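Local coordinates for leucine-rich repeat protein TpLRR (Treponema pallidum, PDB 6MLX), which is of unknown function but is a secreted, probably periplasmic protein built from leucine-rich repeats of the BspA type, at residues 13-16 with 21-24; 25-30 with 57-62; 34-39 with 43-48; 106-111 with 120-125; 178-183 with 206-211. All blocks are in the same frame, centred on the assembly; numbering follows the deposited sequence.

The five contacts follow one chain from the N-terminal end of a leucine-rich repeat solenoid to its C-terminal end. Contacts 1, 2 and 3 touch one another at the N-terminal end. Contacts 1 and 3 have centres 9 Å apart, and strand 22-27 pairs with strand 43-48 between them. Contact 2 shares strand 22-27 with contact 1, and its Tyr27 and Leu59 both pack on Val34 of contact 3. Contact 4 lies in the middle of the repeats, about 17 Å from contact 2 between centres. The centre of contact 5 lies 23 Å from that of contact 4 and 42 Å from that of contact 1.

Contact 1: residues 13-16 with 21-24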
# COMPACT_ATOMS: atom_id res chain seq x y z
N TYR A 13 2.51 11.40 19.90
CA TYR A 13 3.58 10.44 19.64
C TYR A 13 4.01 9.78 20.93
O TYR A 13 3.78 10.29 22.03
CB TYR A 13 4.81 11.11 19.00
CG TYR A 13 5.38 12.24 19.82
CD1 TYR A 13 6.39 12.01 20.76
CD2 TYR A 13 4.91 13.53 19.67
CE1 TYR A 13 6.91 13.07 21.52
CE2 TYR A 13 5.42 14.58 20.42
CZ TYR A 13 6.42 14.34 21.34
OH TYR A 13 6.91 15.40 22.08
N GLY A 14 4.67 8.62 20.77
CA GLY A 14 5.35 7.96 21.86
C GLY A 14 6.79 7.65 21.49
O GLY A 14 7.25 7.95 20.38
N LEU A 15 7.49 7.05 22.45
CA LEU A 15 8.82 6.52 22.22
C LEU A 15 8.71 5.09 21.70
O LEU A 15 7.74 4.37 21.97
CB LEU A 15 9.67 6.54 23.50
CG LEU A 15 10.50 7.79 23.83
CD1 LEU A 15 11.55 7.50 24.92
CD2 LEU A 15 11.19 8.35 22.60
N THR A 16 9.72 4.69 20.92
CA THR A 16 9.89 3.30 20.54
C THR A 16 10.46 2.51 21.73
O THR A 16 11.11 3.09 22.61
CB THR A 16 10.81 3.21 19.34
OG1 THR A 16 10.78 1.88 18.81
CG2 THR A 16 12.25 3.57 19.74
N GLY A 21 13.70 6.31 19.00
CA GLY A 21 12.90 6.82 17.91
C GLY A 21 11.49 7.15 18.33
O GLY A 21 10.99 6.67 19.35
N ILE A 22 10.84 7.98 17.51
CA ILE A 22 9.50 8.49 17.77
C ILE A 22 8.51 7.72 16.91
O ILE A 22 8.72 7.56 15.70
CB ILE A 22 9.43 10.00 17.48
CG1 ILE A 22 10.42 10.78 18.36
CG2 ILE A 22 8.01 10.54 17.68
CD1 ILE A 22 10.23 10.54 19.84
N ILE A 23 7.43 7.23 17.54
CA ILE A 23 6.29 6.63 16.87
C ILE A 23 5.16 7.65 16.84
O ILE A 23 4.73 8.11 17.90
CB ILE A 23 5.83 5.35 17.59
CG1 ILE A 23 6.96 4.31 17.62
CG2 ILE A 23 4.50 4.83 16.98
CD1 ILE A 23 6.72 3.13 18.55
N ILE A 24 4.68 8.00 15.66
CA ILE A 24 3.59 8.98 15.54
C ILE A 24 2.27 8.24 15.71
O ILE A 24 1.94 7.34 14.94
CB ILE A 24 3.64 9.72 14.20
CG1 ILE A 24 4.95 10.48 14.06
CG2 ILE A 24 2.47 10.69 14.08
CD1 ILE A 24 5.11 11.62 15.03
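The phenol ring of Tyr13 meets Ile22 at a slant. Methyl CG2 of Ile22 approaches obliquely, 3.8 Å from CG of Tyr13. CB of Tyr13 comes closer, 3.5 Å from the same methyl. A chi1 of 57° sets the root of the ring over its own backbone, with CG of Tyr13 flanked by N and C. Its far end leads away from the partner strand, and it touches Ile40. CD1 of Ile24 reaches CB of Tyr13 on the same face of the sheet.

The flat carbonyl groups differ in how they accept their bonds. Gly14 N lies in the carbonyl plane of Ile23 O, at 2.9 Å. In the return bond Ile23 N is tilted out of the Gly14 carbonyl plane. This mutual pair belongs to an antiparallel beta hairpin of strands 11-15 and 22-27. Tyr13 with Ile24 and Leu15 with Ile22 are its non-hydrogen-bonded pairs. The hairpin lies at the N-terminal edge of the repeat sheet. On its other edge strand 22-27 pairs in parallel with strand 43-48, through Ile22 and Ile24.

On the sheet face that carries Tyr13, methyl CD2 of Leu15 touches CD1 of Ile22 at 3.7 Å, and both side chains also pack on Leu43. On the other face CD1 of Ile23 extends along to the backbone of Thr16. Toward the turn Thr16 N bonds Gly21 O at 2.8 Å. Methyl CG2 of Thr16 lies 3.2 Å from Gly21 N, a buried amide that has no hydrogen-bond partner in the model.

Contact 2: residues 25-30 with 57-62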
# COMPACT_ATOMS: atom_id res chain seq x y z
N THR A 25 1.51 8.62 16.74
CA THR A 25 0.27 7.93 17.07
C THR A 25 -0.97 8.67 16.60
O THR A 25 -2.01 8.04 16.42
CB THR A 25 0.17 7.69 18.58
OG1 THR A 25 0.19 8.95 19.27
CG2 THR A 25 1.35 6.88 19.05
N ARG A 26 -0.90 9.99 16.41
CA ARG A 26 -2.08 10.66 15.89
C ARG A 26 -1.66 11.99 15.26
O ARG A 26 -0.77 12.68 15.76
CB ARG A 26 -3.13 10.88 16.99
CG ARG A 26 -4.47 11.46 16.52
CD ARG A 26 -5.18 10.50 15.52
NE ARG A 26 -6.62 10.76 15.41
CZ ARG A 26 -7.35 10.59 14.31
NH1 ARG A 26 -6.80 10.18 13.18
NH2 ARG A 26 -8.65 10.86 14.33
N TYR A 27 -2.28 12.30 14.12
CA TYR A 27 -2.21 13.63 13.55
C TYR A 27 -3.45 14.39 13.99
O TYR A 27 -4.58 13.91 13.79
CB TYR A 27 -2.11 13.56 12.02
CG TYR A 27 -2.29 14.90 11.34
CD1 TYR A 27 -1.42 15.96 11.60
CD2 TYR A 27 -3.31 15.10 10.42
CE1 TYR A 27 -1.57 17.18 10.97
CE2 TYR A 27 -3.48 16.31 9.79
CZ TYR A 27 -2.61 17.35 10.06
OH TYR A 27 -2.79 18.54 9.41
N LEU A 28 -3.24 15.55 14.60
CA LEU A 28 -4.32 16.33 15.19
C LEU A 28 -4.84 17.43 14.28
O LEU A 28 -6.01 17.80 14.38
CB LEU A 28 -3.86 16.94 16.53
CG LEU A 28 -3.26 15.94 17.52
CD1 LEU A 28 -2.61 16.60 18.74
CD2 LEU A 28 -4.30 14.91 17.94
N GLY A 29 -4.01 17.95 13.39
CA GLY A 29 -4.40 19.07 12.57
C GLY A 29 -5.41 18.68 11.50
O GLY A 29 -5.95 17.57 11.47
N LYS A 30 -5.68 19.63 10.62
CA LYS A 30 -6.56 19.40 9.47
C LYS A 30 -6.06 20.21 8.28
O LYS A 30 -6.84 20.84 7.56
CB LYS A 30 -8.02 19.75 9.79
CG LYS A 30 -8.45 19.55 11.25
CD LYS A 30 -9.95 19.29 11.41
CE LYS A 30 -10.39 19.53 12.87
NZ LYS A 30 -10.47 18.24 13.65
N VAL A 57 -9.98 13.22 6.36
CA VAL A 57 -10.51 13.54 5.04
C VAL A 57 -9.98 14.84 4.47
O VAL A 57 -10.18 15.12 3.29
CB VAL A 57 -12.06 13.61 5.07
CG1 VAL A 57 -12.66 12.24 5.34
CG2 VAL A 57 -12.53 14.65 6.09
N SER A 58 -9.30 15.66 5.28
CA SER A 58 -8.75 16.91 4.80
C SER A 58 -7.47 16.75 3.98
O SER A 58 -7.13 17.64 3.20
CB SER A 58 -8.45 17.83 5.98
OG SER A 58 -7.45 17.24 6.79
N LEU A 59 -6.74 15.65 4.17
CA LEU A 59 -5.40 15.53 3.62
C LEU A 59 -5.43 15.28 2.12
O LEU A 59 -6.22 14.46 1.63
CB LEU A 59 -4.64 14.41 4.34
CG LEU A 59 -4.03 14.92 5.64
CD1 LEU A 59 -3.55 13.79 6.53
CD2 LEU A 59 -2.88 15.87 5.31
N VAL A 60 -4.58 16.01 1.41
CA VAL A 60 -4.37 15.83 -0.02
C VAL A 60 -2.98 15.26 -0.31
O VAL A 60 -2.82 14.44 -1.22
CB VAL A 60 -4.59 17.17 -0.76
CG1 VAL A 60 -4.23 17.07 -2.25
CG2 VAL A 60 -6.03 17.63 -0.59
N ARG A 61 -1.98 15.67 0.46
CA ARG A 61 -0.61 15.23 0.28
C ARG A 61 0.02 14.96 1.64
O ARG A 61 -0.17 15.73 2.59
CB ARG A 61 0.24 16.28 -0.47
CG ARG A 61 -0.36 16.84 -1.74
CD ARG A 61 0.13 18.28 -1.95
NE ARG A 61 -0.81 19.08 -2.73
CZ ARG A 61 -1.42 20.17 -2.27
NH1 ARG A 61 -1.18 20.59 -1.03
NH2 ARG A 61 -2.27 20.84 -3.05
N VAL A 62 0.75 13.85 1.73
CA VAL A 62 1.50 13.47 2.92
C VAL A 62 2.92 13.16 2.48
O VAL A 62 3.13 12.47 1.47
CB VAL A 62 0.86 12.25 3.62
CG1 VAL A 62 1.75 11.76 4.76
CG2 VAL A 62 -0.53 12.59 4.13
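Tyr27 and Leu59 approach each other at a slant. Methyl CD1 of Leu59 lies 4.1 Å from both CD2 and CE2 of Tyr27, approaching obliquely. With CG of Tyr27 anti to the backbone N (chi1 170°), the ring lies beside that methyl. The chain then turns back, and Gly29 N lies 3.5 Å above one face of the Tyr27 ring, toward its rim. The rings of Phe11 and Phe53 also meet that of Tyr27. Leu59 touches Phe53 and shares Val34 with Tyr27, which places the pair in the hydrophobic core at the N-terminal end of the leucine-rich repeats.

OG of Ser58 lies 3.6 Å from CA of Lys30, a packing distance, and a little farther from its CB. The end of the lysine side chain leads away.

No hydrogen bond joins the two segments directly. Instead both use Gly31: its N donates to Tyr27 OH, and its O accepts from Ser58 OG. The contact is therefore held by apolar packing of Tyr27 on Leu59 and by Gly31, whose backbone gives both hydroxyls a partner.

Contact 3: residues 34-39 with 43-48; sequences VVLPSQ and LPVVEV
Val45 is the side chain that meets most of the 34-39 segment. Its methyl CG1 packs on CD2 of Leu36 at 3.7 Å, the two side chains meeting at a slant. Its other methyl, CG2, is pressed against the carbonyl oxygen of Pro37 at 3.1 Å, a tight fit. CD2 of Leu36 also reaches CG2 of Val48, 4.0 Å away. In Leu36, CG anti to the backbone N (chi1 -165°), with chi2 at 71°, puts CD2 against both valines.

One backbone bond holds the two segments together beside these side chains. Val45 N donates to Ser38 O at 2.9 Å, nearly straight at hydrogen (165°) but coming from above the carbonyl plane. Next to it Gln39 and Pro44 form an antiparallel non-hydrogen-bonded pair, where CA of Gln39 lies only 2.9 Å from Leu43 O. The amide end of Gln39 turns to the connecting loop, where OE1 accepts from Gly42 N. Ser67 OG bonds Val45 O and, weakly, Ser38 O.

Leu36 follows strand 33-35, which pairs with 61-63 in the parallel sheet of the repeats. Strand 43-48 belongs to the other sheet, between strands 22-27 and 70-71. Leu36, Val45 and Val48 thus pack between the two sheets at the N-terminal end of the solenoid.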
# COMPACT_ATOMS: atom_id res chain seq x y z
N VAL A 34 0.67 17.49 5.05
CA VAL A 34 1.53 17.19 6.19
C VAL A 34 2.88 16.77 5.63
O VAL A 34 2.95 15.97 4.68
CB VAL A 34 0.92 16.08 7.07
CG1 VAL A 34 1.94 15.52 8.07
CG2 VAL A 34 -0.29 16.61 7.79
N VAL A 35 3.94 17.38 6.14
CA VAL A 35 5.30 16.89 5.96
C VAL A 35 5.73 16.38 7.33
O VAL A 35 6.08 17.17 8.21
CB VAL A 35 6.26 17.97 5.43
CG1 VAL A 35 7.67 17.39 5.32
CG2 VAL A 35 5.78 18.50 4.09
N LEU A 36 5.66 15.07 7.51
CA LEU A 36 6.01 14.46 8.77
C LEU A 36 7.46 14.77 9.13
O LEU A 36 8.36 14.48 8.33
CB LEU A 36 5.82 12.95 8.70
CG LEU A 36 5.80 12.29 10.06
CD1 LEU A 36 4.50 12.68 10.72
CD2 LEU A 36 5.94 10.77 9.92
N PRO A 37 7.72 15.35 10.31
CA PRO A 37 9.11 15.67 10.67
C PRO A 37 9.98 14.43 10.71
O PRO A 37 9.56 13.36 11.15
CB PRO A 37 8.97 16.30 12.07
CG PRO A 37 7.71 15.68 12.64
CD PRO A 37 6.78 15.59 11.42
N SER A 38 11.20 14.57 10.22
CA SER A 38 12.15 13.47 10.29
C SER A 38 12.58 13.18 11.72
O SER A 38 13.10 12.09 11.98
CB SER A 38 13.36 13.78 9.43
OG SER A 38 13.85 15.07 9.77
N GLN A 39 12.38 14.12 12.63
CA GLN A 39 12.78 13.94 14.02
C GLN A 39 11.86 14.75 14.94
O GLN A 39 11.30 15.78 14.53
CB GLN A 39 14.26 14.34 14.24
CG GLN A 39 14.60 15.77 13.86
CD GLN A 39 14.28 16.77 14.98
OE1 GLN A 39 14.24 16.40 16.15
NE2 GLN A 39 14.04 18.03 14.60
N LEU A 43 15.06 12.95 18.24
CA LEU A 43 14.95 11.53 17.92
C LEU A 43 14.29 11.34 16.56
O LEU A 43 13.40 12.11 16.19
CB LEU A 43 14.15 10.77 18.98
CG LEU A 43 14.96 10.52 20.24
CD1 LEU A 43 14.28 9.49 21.14
CD2 LEU A 43 16.40 10.11 19.87
N PRO A 44 14.73 10.35 15.78
CA PRO A 44 14.15 10.14 14.45
C PRO A 44 12.74 9.56 14.53
O PRO A 44 12.42 8.76 15.42
CB PRO A 44 15.12 9.15 13.80
CG PRO A 44 15.63 8.35 14.96
CD PRO A 44 15.81 9.38 16.06
N VAL A 45 11.90 9.96 13.58
CA VAL A 45 10.53 9.49 13.49
C VAL A 45 10.52 8.23 12.63
O VAL A 45 10.73 8.29 11.41
CB VAL A 45 9.60 10.57 12.91
CG1 VAL A 45 8.21 9.99 12.67
CG2 VAL A 45 9.53 11.77 13.84
N VAL A 46 10.27 7.07 13.26
CA VAL A 46 10.51 5.78 12.63
C VAL A 46 9.23 5.00 12.31
O VAL A 46 9.32 3.97 11.62
CB VAL A 46 11.44 4.90 13.48
CG1 VAL A 46 12.82 5.55 13.58
CG2 VAL A 46 10.85 4.71 14.86
N GLU A 47 8.07 5.43 12.79
CA GLU A 47 6.86 4.65 12.60
C GLU A 47 5.64 5.56 12.56
O GLU A 47 5.56 6.55 13.30
CB GLU A 47 6.71 3.61 13.71
CG GLU A 47 5.42 2.81 13.68
CD GLU A 47 5.42 1.67 14.69
OE1 GLU A 47 4.33 1.21 15.09
OE2 GLU A 47 6.52 1.25 15.10
N VAL A 48 4.70 5.24 11.67
CA VAL A 48 3.36 5.82 11.69
C VAL A 48 2.42 4.76 12.24
O VAL A 48 2.10 3.78 11.55
CB VAL A 48 2.91 6.29 10.29
CG1 VAL A 48 1.48 6.85 10.36
CG2 VAL A 48 3.87 7.32 9.72

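Contact 4: residues 106-111 with 120-125; sequences AGIVFP and DVFSSC
Phe122 is third in a type I turn from Asp120 to Ser123 and first in a type II turn to Cys125, while Ile108 to Phe110 run extended opposite it. This is the interior of a leucine-rich repeat solenoid of the BspA type, with successive coils stacked around an apolar core. Phe122 is the shared partner of both side chains from the 106-111 segment, and they come to it from the opposite direction.

Ile108 has its CG1 anti to the backbone N (chi1 -170°), an extended form that carries CD1 to Phe122. That methyl touches CE1 of Phe122 at 3.9 Å, on an oblique approach. Phe110 meets the next part of the same ring. The two ring planes are 60° apart and the centroids 5.7 Å apart, a pairing that is neither a stack nor a T shape. Methyl CG1 of Val121 lies 3.4 Å above one face of the Phe122 ring, toward its rim. The ring of Phe99 also meets Phe122, with the planes nearly parallel. Phe110 further packs on Ile94, Leu133 and Pro134.

The tightest point is at the ring ends, where CZ of Phe110 lies 3.4 Å from CZ of Phe122, and CE2 of Phe122 sits in the plane of the Phe110 ring, at its edge.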
# COMPACT_ATOMS: atom_id res chain seq x y z
N ALA A 106 -4.24 8.13 -6.78
CA ALA A 106 -4.20 7.73 -8.18
C ALA A 106 -2.93 6.98 -8.54
O ALA A 106 -2.92 6.24 -9.53
CB ALA A 106 -4.35 8.95 -9.09
N GLY A 107 -1.88 7.16 -7.75
CA GLY A 107 -0.62 6.51 -8.00
C GLY A 107 0.20 6.50 -6.74
O GLY A 107 -0.03 7.29 -5.81
N ILE A 108 1.17 5.60 -6.70
CA ILE A 108 2.07 5.52 -5.56
C ILE A 108 3.35 4.86 -6.04
O ILE A 108 3.33 3.96 -6.89
CB ILE A 108 1.40 4.76 -4.40
CG1 ILE A 108 2.22 4.87 -3.11
CG2 ILE A 108 1.14 3.31 -4.77
CD1 ILE A 108 1.50 4.26 -1.92
N VAL A 109 4.48 5.36 -5.56
CA VAL A 109 5.79 4.86 -5.94
C VAL A 109 6.38 4.17 -4.71
O VAL A 109 6.61 4.81 -3.68
CB VAL A 109 6.73 5.97 -6.44
CG1 VAL A 109 8.08 5.38 -6.76
CG2 VAL A 109 6.14 6.67 -7.67
N PHE A 110 6.62 2.89 -4.83
CA PHE A 110 7.13 2.15 -3.68
C PHE A 110 8.65 2.20 -3.62
O PHE A 110 9.32 2.06 -4.65
CB PHE A 110 6.70 0.70 -3.74
CG PHE A 110 5.24 0.49 -3.52
CD1 PHE A 110 4.65 0.90 -2.34
CD2 PHE A 110 4.47 -0.14 -4.47
CE1 PHE A 110 3.30 0.69 -2.12
CE2 PHE A 110 3.13 -0.37 -4.26
CZ PHE A 110 2.54 0.05 -3.09
N PRO A 111 9.21 2.39 -2.43
CA PRO A 111 10.67 2.48 -2.30
C PRO A 111 11.35 1.14 -2.48
O PRO A 111 10.78 0.07 -2.23
CB PRO A 111 10.87 3.00 -0.87
CG PRO A 111 9.65 2.55 -0.15
CD PRO A 111 8.52 2.63 -1.15
N ASP A 120 -5.23 -6.40 2.40
CA ASP A 120 -6.21 -5.34 2.12
C ASP A 120 -5.62 -3.93 2.20
O ASP A 120 -6.33 -2.97 2.48
CB ASP A 120 -7.42 -5.45 3.06
CG ASP A 120 -8.17 -6.77 2.89
OD1 ASP A 120 -8.94 -6.90 1.93
OD2 ASP A 120 -7.96 -7.70 3.69
N VAL A 121 -4.32 -3.78 1.91
CA VAL A 121 -3.67 -2.50 2.15
C VAL A 121 -4.25 -1.42 1.24
O VAL A 121 -4.49 -0.29 1.68
CB VAL A 121 -2.14 -2.62 1.98
CG1 VAL A 121 -1.53 -1.23 1.74
CG2 VAL A 121 -1.52 -3.26 3.23
N PHE A 122 -4.49 -1.76 -0.02
CA PHE A 122 -5.08 -0.81 -0.96
C PHE A 122 -6.51 -1.19 -1.31
O PHE A 122 -7.00 -0.85 -2.39
CB PHE A 122 -4.20 -0.69 -2.21
CG PHE A 122 -2.81 -0.21 -1.89
CD1 PHE A 122 -2.57 1.14 -1.62
CD2 PHE A 122 -1.75 -1.10 -1.80
CE1 PHE A 122 -1.30 1.58 -1.29
CE2 PHE A 122 -0.48 -0.67 -1.49
CZ PHE A 122 -0.25 0.67 -1.21
N SER A 123 -7.18 -1.89 -0.40
CA SER A 123 -8.59 -2.22 -0.55
C SER A 123 -9.40 -0.96 -0.82
O SER A 123 -9.27 0.04 -0.12
CB SER A 123 -9.10 -2.93 0.71
OG SER A 123 -10.48 -3.27 0.58
N SER A 124 -10.22 -1.00 -1.87
CA SER A 124 -11.10 0.12 -2.25
C SER A 124 -10.33 1.39 -2.58
O SER A 124 -10.86 2.50 -2.43
CB SER A 124 -12.15 0.41 -1.17
OG SER A 124 -13.11 -0.63 -1.12
N CYS A 125 -9.09 1.27 -3.04
CA CYS A 125 -8.39 2.43 -3.61
C CYS A 125 -8.82 2.57 -5.06
O CYS A 125 -8.15 2.14 -6.00
CB CYS A 125 -6.88 2.28 -3.46
SG CYS A 125 -6.33 2.64 -1.78

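Contact 5: residues 178-183 with 206-211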
# COMPACT_ATOMS: atom_id res chain seq x y z
N GLY A 178 2.70 -7.63 -15.17
CA GLY A 178 4.08 -7.82 -15.55
C GLY A 178 4.85 -8.67 -14.56
O GLY A 178 4.47 -8.82 -13.39
N ASN A 179 5.95 -9.26 -15.04
CA ASN A 179 6.80 -10.10 -14.20
C ASN A 179 6.04 -11.30 -13.66
O ASN A 179 6.20 -11.68 -12.51
CB ASN A 179 7.38 -9.32 -13.03
CG ASN A 179 8.72 -8.78 -13.32
OD1 ASN A 179 9.28 -9.09 -14.36
ND2 ASN A 179 9.26 -7.98 -12.41
N LEU A 180 5.15 -11.84 -14.47
CA LEU A 180 4.48 -13.06 -14.07
C LEU A 180 5.50 -14.19 -14.10
O LEU A 180 6.21 -14.34 -15.10
CB LEU A 180 3.31 -13.35 -15.00
CG LEU A 180 2.27 -14.37 -14.55
CD1 LEU A 180 1.73 -14.08 -13.16
CD2 LEU A 180 1.13 -14.40 -15.58
N PRO A 181 5.63 -14.97 -13.04
CA PRO A 181 6.75 -15.92 -12.96
C PRO A 181 6.54 -17.16 -13.83
O PRO A 181 5.46 -17.42 -14.37
CB PRO A 181 6.79 -16.31 -11.48
CG PRO A 181 5.90 -15.32 -10.78
CD PRO A 181 4.89 -14.89 -11.78
N GLU A 182 7.61 -17.93 -13.93
CA GLU A 182 7.56 -19.22 -14.59
C GLU A 182 6.85 -20.26 -13.74
O GLU A 182 6.38 -21.28 -14.26
CB GLU A 182 8.99 -19.64 -14.92
CG GLU A 182 9.83 -18.47 -15.44
CD GLU A 182 9.71 -18.32 -16.94
OE1 GLU A 182 9.78 -19.36 -17.62
OE2 GLU A 182 9.53 -17.19 -17.45
N LYS A 183 6.75 -20.01 -12.44
CA LYS A 183 6.07 -20.91 -11.53
C LYS A 183 5.61 -20.10 -10.32
O LYS A 183 6.37 -19.29 -9.79
CB LYS A 183 6.99 -22.07 -11.11
CG LYS A 183 6.78 -22.58 -9.70
CD LYS A 183 7.62 -23.84 -9.48
CE LYS A 183 9.11 -23.47 -9.31
NZ LYS A 183 9.45 -22.94 -7.93
N ARG A 206 -3.69 -19.70 -16.54
CA ARG A 206 -4.17 -21.08 -16.44
C ARG A 206 -3.01 -22.05 -16.57
O ARG A 206 -2.91 -23.01 -15.80
CB ARG A 206 -5.25 -21.36 -17.50
CG ARG A 206 -6.51 -20.46 -17.38
CD ARG A 206 -7.82 -21.23 -17.12
NE ARG A 206 -8.20 -21.26 -15.70
CZ ARG A 206 -9.28 -20.67 -15.16
NH1 ARG A 206 -10.13 -19.99 -15.91
NH2 ARG A 206 -9.49 -20.77 -13.85
N LYS A 207 -2.10 -21.79 -17.52
CA LYS A 207 -0.90 -22.62 -17.70
C LYS A 207 -0.06 -22.68 -16.44
O LYS A 207 0.55 -23.72 -16.15
CB LYS A 207 -0.08 -22.08 -18.87
CG LYS A 207 1.28 -22.76 -19.08
CD LYS A 207 1.61 -22.89 -20.56
CE LYS A 207 0.54 -23.73 -21.27
NZ LYS A 207 0.80 -23.95 -22.74
N LEU A 208 -0.03 -21.59 -15.66
CA LEU A 208 0.65 -21.64 -14.36
C LEU A 208 -0.13 -22.42 -13.31
O LEU A 208 0.41 -22.66 -12.22
CB LEU A 208 0.95 -20.22 -13.85
CG LEU A 208 2.02 -19.43 -14.61
CD1 LEU A 208 1.92 -17.95 -14.26
CD2 LEU A 208 3.43 -19.94 -14.33
N GLY A 209 -1.38 -22.79 -13.57
CA GLY A 209 -2.13 -23.66 -12.69
C GLY A 209 -3.29 -23.03 -11.94
O GLY A 209 -3.83 -23.68 -11.03
N TYR A 210 -3.68 -21.80 -12.26
CA TYR A 210 -4.84 -21.21 -11.62
C TYR A 210 -6.09 -21.97 -12.03
O TYR A 210 -6.29 -22.25 -13.22
CB TYR A 210 -4.96 -19.74 -12.02
CG TYR A 210 -6.07 -18.95 -11.36
CD1 TYR A 210 -6.06 -18.67 -9.99
CD2 TYR A 210 -7.12 -18.45 -12.11
CE1 TYR A 210 -7.07 -17.93 -9.40
CE2 TYR A 210 -8.13 -17.72 -11.53
CZ TYR A 210 -8.11 -17.45 -10.18
OH TYR A 210 -9.13 -16.70 -9.62
N LYS A 211 -6.92 -22.33 -11.05
CA LYS A 211 -8.20 -22.99 -11.30
C LYS A 211 -9.37 -22.15 -10.80
O LYS A 211 -10.51 -22.63 -10.84
CB LYS A 211 -8.28 -24.37 -10.64
CG LYS A 211 -6.97 -25.07 -10.38
CD LYS A 211 -6.41 -25.76 -11.62
CE LYS A 211 -5.10 -26.48 -11.27
NZ LYS A 211 -4.29 -26.84 -12.47
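Leu208 faces Leu180 and the Pro181-Glu182 backbone at the C-terminal end of the leucine-rich repeat solenoid. It lies at the C-terminal end of the helix that begins at 199, which closes in a Schellman motif.

Along the 206-211 segment, Arg206 supplies one of the motif's bonds: its carbonyl oxygen accepts from Gly209 N at 2.7 Å. Its NH2 bonds Gly212 O.

Leu208 is the residue that crosses to the loop. Its CD1 meets CG of Leu180 at 3.6 Å and also lies close to both methyls of Leu180. The two side chains run past each other in opposite directions. Leu180 is set for this by a CG anti to the backbone N (chi1 -165°), and it also packs on Leu201, Ser204 and Val205 of the helix. The other methyl of Leu208, CD2, sits against two carbonyl oxygens, 3.2 Å from Pro181 O and 3.2 Å from Glu182 O. No hydrogen bond crosses here.

Gly209 takes a positive phi (110°), which lets the chain leave the helix. Tyr210 then turns into the core, where its ring meets those of Phe186 and Phe191 edge-to-face. Its OH is bonded to Phe191 N and Glu213 O. Its carbonyl oxygen goes back to the start of the segment: NE of Arg206 donates to Tyr210 O at 3.3 Å, with the oxygen in the guanidinium plane and NE above the carbonyl plane.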